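Local coordinates for protein Ara h 8 allergen isoform (Arachis hypogaea, PDB 6V8L) that is a plant-defence-related allergen of the Bet v 1 family that, as in some relatives, may bind hydrophobic ligands such as the hormone abscisic acid, at residues 4-9 with 117-122; 82-87 with 97-102. All coordinates share one frame; numbering follows the deposited sequence.

Contact 1 of 2, residues 4-9 with 117-122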
loop_
_atom_site.group_PDB
_atom_site.type_symbol
_atom_site.label_atom_id
_atom_site.label_comp_id
_atom_site.label_asym_id
_atom_site.label_seq_id
_atom_site.Cartn_x
_atom_site.Cartn_y
_atom_site.Cartn_z
ATOM N N HIS A 4 13.137 -10.363 2.993
ATOM C CA HIS A 4 12.256 -10.835 4.089
ATOM C C HIS A 4 10.802 -10.670 3.643
ATOM O O HIS A 4 10.394 -9.535 3.376
ATOM C CB HIS A 4 12.602 -10.081 5.374
ATOM C CG HIS A 4 14.073 -10.017 5.596
ATOM N ND1 HIS A 4 14.746 -10.964 6.335
ATOM C CD2 HIS A 4 15.006 -9.158 5.141
ATOM C CE1 HIS A 4 16.028 -10.675 6.346
ATOM N NE2 HIS A 4 16.213 -9.573 5.623
ATOM N N THR A 5 10.052 -11.767 3.633
ATOM C CA THR A 5 8.681 -11.750 3.146
ATOM C C THR A 5 7.727 -12.138 4.255
ATOM O O THR A 5 8.013 -13.063 5.077
ATOM C CB THR A 5 8.455 -12.651 1.933
ATOM O OG1 THR A 5 8.626 -14.016 2.349
ATOM C CG2 THR A 5 9.394 -12.276 0.806
ATOM N N PHE A 6 6.568 -11.464 4.229
ATOM C CA PHE A 6 5.423 -11.793 5.036
ATOM C C PHE A 6 4.179 -11.837 4.127
ATOM O O PHE A 6 4.152 -11.292 3.006
ATOM C CB PHE A 6 5.274 -10.817 6.212
ATOM C CG PHE A 6 6.539 -10.637 7.010
ATOM C CD1 PHE A 6 7.549 -9.789 6.562
ATOM C CD2 PHE A 6 6.732 -11.315 8.203
ATOM C CE1 PHE A 6 8.720 -9.640 7.287
ATOM C CE2 PHE A 6 7.924 -11.184 8.907
ATOM C CZ PHE A 6 8.907 -10.317 8.459
ATOM N N GLU A 7 3.143 -12.532 4.592
ATOM C CA GLU A 7 1.880 -12.678 3.892
ATOM C C GLU A 7 0.753 -12.453 4.896
ATOM O O GLU A 7 0.832 -12.939 6.009
ATOM C CB GLU A 7 1.716 -14.106 3.365
ATOM C CG GLU A 7 2.316 -14.343 2.009
ATOM C CD GLU A 7 1.837 -15.629 1.396
ATOM O OE1 GLU A 7 0.900 -16.253 1.936
ATOM O OE2 GLU A 7 2.426 -16.010 0.388
ATOM N N GLU A 8 -0.338 -11.823 4.462
ATOM C CA GLU A 8 -1.565 -11.848 5.222
ATOM C C GLU A 8 -2.739 -12.108 4.282
ATOM O O GLU A 8 -2.803 -11.515 3.239
ATOM C CB GLU A 8 -1.773 -10.552 6.017
ATOM C CG GLU A 8 -2.975 -10.633 6.962
ATOM C CD GLU A 8 -2.751 -10.193 8.409
ATOM O OE1 GLU A 8 -1.875 -10.777 9.088
ATOM O OE2 GLU A 8 -3.459 -9.270 8.855
ATOM N N GLU A 9 -3.674 -12.955 4.720
ATOM C CA GLU A 9 -4.982 -13.084 4.104
ATOM C C GLU A 9 -6.022 -12.565 5.102
ATOM O O GLU A 9 -5.910 -12.801 6.290
ATOM C CB GLU A 9 -5.230 -14.541 3.706
ATOM C CG GLU A 9 -4.223 -15.093 2.707
ATOM C CD GLU A 9 -4.668 -16.340 1.944
ATOM O OE1 GLU A 9 -3.791 -17.116 1.511
ATOM O OE2 GLU A 9 -5.898 -16.542 1.780
ATOM N N VAL A 117 4.304 -9.097 1.202
ATOM C CA VAL A 117 5.211 -7.983 1.385
ATOM C C VAL A 117 6.640 -8.519 1.418
ATOM O O VAL A 117 6.919 -9.418 2.206
ATOM C CB VAL A 117 4.916 -7.206 2.685
ATOM C CG1 VAL A 117 5.671 -5.899 2.740
ATOM C CG2 VAL A 117 3.440 -6.936 2.879
ATOM N N THR A 118 7.529 -7.896 0.627
ATOM C CA THR A 118 8.914 -8.220 0.572
ATOM C C THR A 118 9.714 -6.985 0.994
ATOM O O THR A 118 9.761 -5.987 0.291
ATOM C CB THR A 118 9.368 -8.698 -0.808
ATOM O OG1 THR A 118 8.513 -9.715 -1.314
ATOM C CG2 THR A 118 10.783 -9.226 -0.779
ATOM N N PHE A 119 10.379 -7.081 2.139
ATOM C CA PHE A 119 11.350 -6.104 2.567
ATOM C C PHE A 119 12.704 -6.460 1.971
ATOM O O PHE A 119 13.182 -7.611 2.139
ATOM C CB PHE A 119 11.429 -6.065 4.099
ATOM C CG PHE A 119 10.163 -5.623 4.773
ATOM C CD1 PHE A 119 9.100 -6.493 4.940
ATOM C CD2 PHE A 119 10.076 -4.355 5.329
ATOM C CE1 PHE A 119 7.963 -6.125 5.650
ATOM C CE2 PHE A 119 8.936 -3.973 6.014
ATOM C CZ PHE A 119 7.864 -4.839 6.150
ATOM N N HIS A 120 13.328 -5.468 1.316
ATOM C CA HIS A 120 14.647 -5.607 0.794
ATOM C C HIS A 120 15.580 -4.774 1.674
ATOM O O HIS A 120 15.486 -3.524 1.676
ATOM C CB HIS A 120 14.706 -5.170 -0.670
ATOM C CG HIS A 120 13.881 -5.983 -1.593
ATOM N ND1 HIS A 120 14.439 -6.847 -2.511
ATOM C CD2 HIS A 120 12.554 -6.011 -1.798
ATOM C CE1 HIS A 120 13.481 -7.420 -3.224
ATOM N NE2 HIS A 120 12.306 -6.899 -2.830
ATOM N N THR A 121 16.446 -5.459 2.432
ATOM C CA THR A 121 17.390 -4.778 3.315
ATOM C C THR A 121 18.719 -4.551 2.596
ATOM O O THR A 121 19.049 -5.276 1.662
ATOM C CB THR A 121 17.622 -5.561 4.595
ATOM O OG1 THR A 121 18.105 -6.862 4.235
ATOM C CG2 THR A 121 16.368 -5.632 5.443
ATOM N N LYS A 122 19.473 -3.552 3.069
ATOM C CA LYS A 122 20.843 -3.313 2.590
ATOM C C LYS A 122 21.717 -4.499 3.010
ATOM O O LYS A 122 21.574 -5.024 4.119
ATOM C CB LYS A 122 21.389 -1.994 3.151
ATOM C CG LYS A 122 20.627 -0.762 2.680
ATOM C CD LYS A 122 21.243 0.568 3.051
ATOM C CE LYS A 122 20.569 1.710 2.314
ATOM N NZ LYS A 122 20.449 2.919 3.162
#

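Contact 2 of 2, residues 82-87 with 97-102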
loop_
_atom_site.group_PDB
_atom_site.type_symbol
_atom_site.label_atom_id
_atom_site.label_comp_id
_atom_site.label_asym_id
_atom_site.label_seq_id
_atom_site.Cartn_x
_atom_site.Cartn_y
_atom_site.Cartn_z
ATOM N N ASP A 82 0.253 -3.831 -7.157
ATOM C CA ASP A 82 1.571 -4.110 -6.668
ATOM C C ASP A 82 2.346 -2.799 -6.748
ATOM O O ASP A 82 2.331 -2.115 -7.791
ATOM C CB ASP A 82 2.253 -5.196 -7.512
ATOM C CG ASP A 82 1.542 -6.529 -7.593
ATOM O OD1 ASP A 82 0.634 -6.781 -6.772
ATOM O OD2 ASP A 82 1.923 -7.308 -8.483
ATOM N N TYR A 83 3.042 -2.465 -5.668
ATOM C CA TYR A 83 3.733 -1.187 -5.559
ATOM C C TYR A 83 4.927 -1.347 -4.624
ATOM O O TYR A 83 4.928 -2.275 -3.803
ATOM C CB TYR A 83 2.771 -0.083 -5.092
ATOM C CG TYR A 83 2.283 -0.198 -3.673
ATOM C CD1 TYR A 83 1.185 -0.969 -3.344
ATOM C CD2 TYR A 83 2.935 0.466 -2.644
ATOM C CE1 TYR A 83 0.737 -1.075 -2.026
ATOM C CE2 TYR A 83 2.497 0.377 -1.327
ATOM C CZ TYR A 83 1.395 -0.393 -1.012
ATOM O OH TYR A 83 1.036 -0.466 0.320
ATOM N N THR A 84 5.915 -0.459 -4.796
ATOM C CA THR A 84 7.147 -0.478 -4.068
ATOM C C THR A 84 7.336 0.885 -3.405
ATOM O O THR A 84 7.199 1.913 -4.053
ATOM C CB THR A 84 8.312 -0.838 -5.010
ATOM O OG1 THR A 84 8.122 -2.192 -5.424
ATOM C CG2 THR A 84 9.668 -0.692 -4.364
ATOM N N ILE A 85 7.640 0.862 -2.114
ATOM C CA ILE A 85 8.014 2.027 -1.368
ATOM C C ILE A 85 9.544 2.045 -1.224
ATOM O O ILE A 85 10.149 1.046 -0.816
ATOM C CB ILE A 85 7.374 2.012 0.035
ATOM C CG1 ILE A 85 5.853 1.947 -0.024
ATOM C CG2 ILE A 85 7.826 3.229 0.841
ATOM C CD1 ILE A 85 5.235 1.672 1.364
ATOM N N SER A 86 10.139 3.215 -1.453
ATOM C CA SER A 86 11.563 3.450 -1.245
ATOM C C SER A 86 11.811 4.953 -1.136
ATOM O O SER A 86 10.960 5.723 -1.493
ATOM C CB SER A 86 12.385 2.924 -2.375
ATOM O OG SER A 86 12.017 3.606 -3.555
ATOM N N GLY A 87 12.988 5.332 -0.645
ATOM C CA GLY A 87 13.511 6.647 -0.791
ATOM C C GLY A 87 12.771 7.673 0.040
ATOM O O GLY A 87 11.765 7.394 0.685
ATOM N N LYS A 97 14.091 -1.054 -0.145
ATOM C CA LYS A 97 12.721 -0.886 -0.661
ATOM C C LYS A 97 11.810 -1.926 -0.016
ATOM O O LYS A 97 12.270 -2.892 0.501
ATOM C CB LYS A 97 12.703 -1.036 -2.182
ATOM C CG LYS A 97 13.141 -2.386 -2.721
ATOM C CD LYS A 97 13.080 -2.509 -4.223
ATOM C CE LYS A 97 13.348 -3.916 -4.702
ATOM N NZ LYS A 97 13.403 -3.967 -6.186
ATOM N N VAL A 98 10.510 -1.683 -0.061
ATOM C CA VAL A 98 9.512 -2.643 0.395
ATOM C C VAL A 98 8.517 -2.815 -0.742
ATOM O O VAL A 98 7.952 -1.813 -1.172
ATOM C CB VAL A 98 8.782 -2.195 1.665
ATOM C CG1 VAL A 98 7.886 -3.309 2.180
ATOM C CG2 VAL A 98 9.750 -1.725 2.703
ATOM N N SER A 99 8.374 -4.047 -1.235
ATOM C CA SER A 99 7.493 -4.336 -2.363
ATOM C C SER A 99 6.253 -5.061 -1.858
ATOM O O SER A 99 6.339 -6.172 -1.277
ATOM C CB SER A 99 8.189 -5.158 -3.416
ATOM O OG SER A 99 9.313 -4.436 -3.860
ATOM N N PHE A 100 5.095 -4.483 -2.179
ATOM C CA PHE A 100 3.807 -5.002 -1.817
ATOM C C PHE A 100 3.146 -5.616 -3.043
ATOM O O PHE A 100 3.167 -5.002 -4.097
ATOM C CB PHE A 100 2.880 -3.887 -1.323
ATOM C CG PHE A 100 3.240 -3.293 0.014
ATOM C CD1 PHE A 100 4.301 -2.399 0.133
ATOM C CD2 PHE A 100 2.530 -3.640 1.136
ATOM C CE1 PHE A 100 4.632 -1.850 1.361
ATOM C CE2 PHE A 100 2.872 -3.110 2.371
ATOM C CZ PHE A 100 3.928 -2.229 2.466
ATOM N N LYS A 101 2.549 -6.797 -2.875
ATOM C CA LYS A 101 1.660 -7.364 -3.883
ATOM C C LYS A 101 0.306 -7.598 -3.224
ATOM O O LYS A 101 0.221 -8.272 -2.183
ATOM C CB LYS A 101 2.213 -8.665 -4.474
ATOM C CG LYS A 101 3.603 -8.557 -5.106
ATOM C CD LYS A 101 4.185 -9.879 -5.633
ATOM C CE LYS A 101 3.146 -10.930 -5.950
ATOM N NZ LYS A 101 3.759 -12.157 -6.505
ATOM N N THR A 102 -0.740 -6.997 -3.806
ATOM C CA THR A 102 -2.057 -7.049 -3.206
ATOM C C THR A 102 -3.043 -7.538 -4.264
ATOM O O THR A 102 -2.923 -7.179 -5.451
ATOM C CB THR A 102 -2.489 -5.702 -2.599
ATOM O OG1 THR A 102 -3.016 -4.844 -3.614
ATOM C CG2 THR A 102 -1.374 -4.989 -1.868
HETATM O O HOH W 1 -0.653 -9.051 -6.806
#

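Contact 1 of 2, residues 4-9 with 117-122
Phe6 and Phe119 meet on one face of an antiparallel strand pair, each ring standing across the other. Their planes are nearly perpendicular, at 89°, with centroids 5.9 Å apart. The touching atoms are CD1 of Phe6 and CE1 of Phe119, 3.8 Å apart. Alternation along the strands puts both residues on one face; CG anti to the carbonyl carbon (chi1 -51° for Phe6, with Phe119 set alike) then swings each ring beside its own backbone N. His132 of helix 129-152 stacks on the Phe6 ring and also meets that of Phe119, while Leu127 reaches both rings from the loop before that helix.

Four backbone hydrogen bonds form two reciprocal pairs, His4 with Phe119 and Phe6 with Val117. The shortest runs from Phe119 N to His4 O at 2.7 Å, and the straightest from Val117 N to Phe6 O at 171°. Between these pairs lies the non-hydrogen-bonded pair Thr5 and Thr118, where CA of Thr5 comes within 3.1 Å of Val117 O in a CA-H...O contact. In the Bet v 1 fold this pairing joins the first strand, 3-12, at the sheet's edge, to the last strand, 110-121, next to it, although they are far apart in sequence.

On the opposite face from the phenylalanines, Thr5 and Thr118 run alongside each other off the sheet, with the methyl CG2 of Thr5 3.4 Å from OG1 of Thr118. Near the end of strand 110-121, OG1 of Thr121 lies in the plane of the His4 imidazole, at its edge, 3.6 Å from NE2. Both of these atoms instead hydrogen-bond to the carbonyl oxygen of Ala125.

Contact 2 of 2, residues 82-87 with 97-102
The rings of Tyr83 and Phe100 lie almost parallel, their planes only 3° apart, but are so far displaced that little of one ring lies above the other. Over one face of the tyrosine comes CB of Phe100, a CH-pi contact 3.9 Å from the ring centroid; over the centre of one phenylalanine face stands the tyrosine OH. Tyr83 O lies in plane at the edge of the Phe100 ring. This is a beta hairpin of the Bet v 1 sheet, formed by strands 80-86 and 95-107. Its face bearing Tyr83, Ile85, Val98 and Phe100 is the concave one, which in relatives borders the internal cavity and probably does so here. Tyr83 reaches its partner because CG lies close to both the backbone N and the carbonyl carbon (chi1 69°), which swings the ring over the side chain of Phe100. Further along, CD1 of Ile85 touches CE1 of Phe100 at 3.6 Å, and Val135 and Ser139 of helix 129-152 pack against Phe100.

Reciprocal backbone bonds join Tyr83 with Phe100 and Ile85 with Val98. The other face is polar. OG of Ser99 donates to OG1 of Thr84 over 3.0 Å, and that same OG1 is also hydrogen-bonded to Asp72 on strand 66-75. At the far end Asp82 OD1 accepts a long, bent bond from Thr102 N (3.3 Å, 138°), and a water bridges it to Thr102 O, donating to OD1 at 2.6 Å.

The centres of contacts 1 and 2 lie about 9 Å apart in one antiparallel sheet, where strands 3-12, 110-121, 95-107 and 80-86 follow each other side by side. Along the chain, contact 2 falls within the long span between the two segments of contact 1. The inner strands, 110-121 and 95-107, are direct neighbours: Ser99 N lies 2.8 Å from Thr118 O, a probable hydrogen bond, and Val117 CG1 packs 3.5 Å from Val98 CG1. In the Bet v 1 fold this curved sheet wraps round the long C-terminal helix 129-152. Both contacts turn aromatic residues inward, Phe119 and Phe100 resting on Val135, towards the space that in relatives forms the ligand pocket and may do so here.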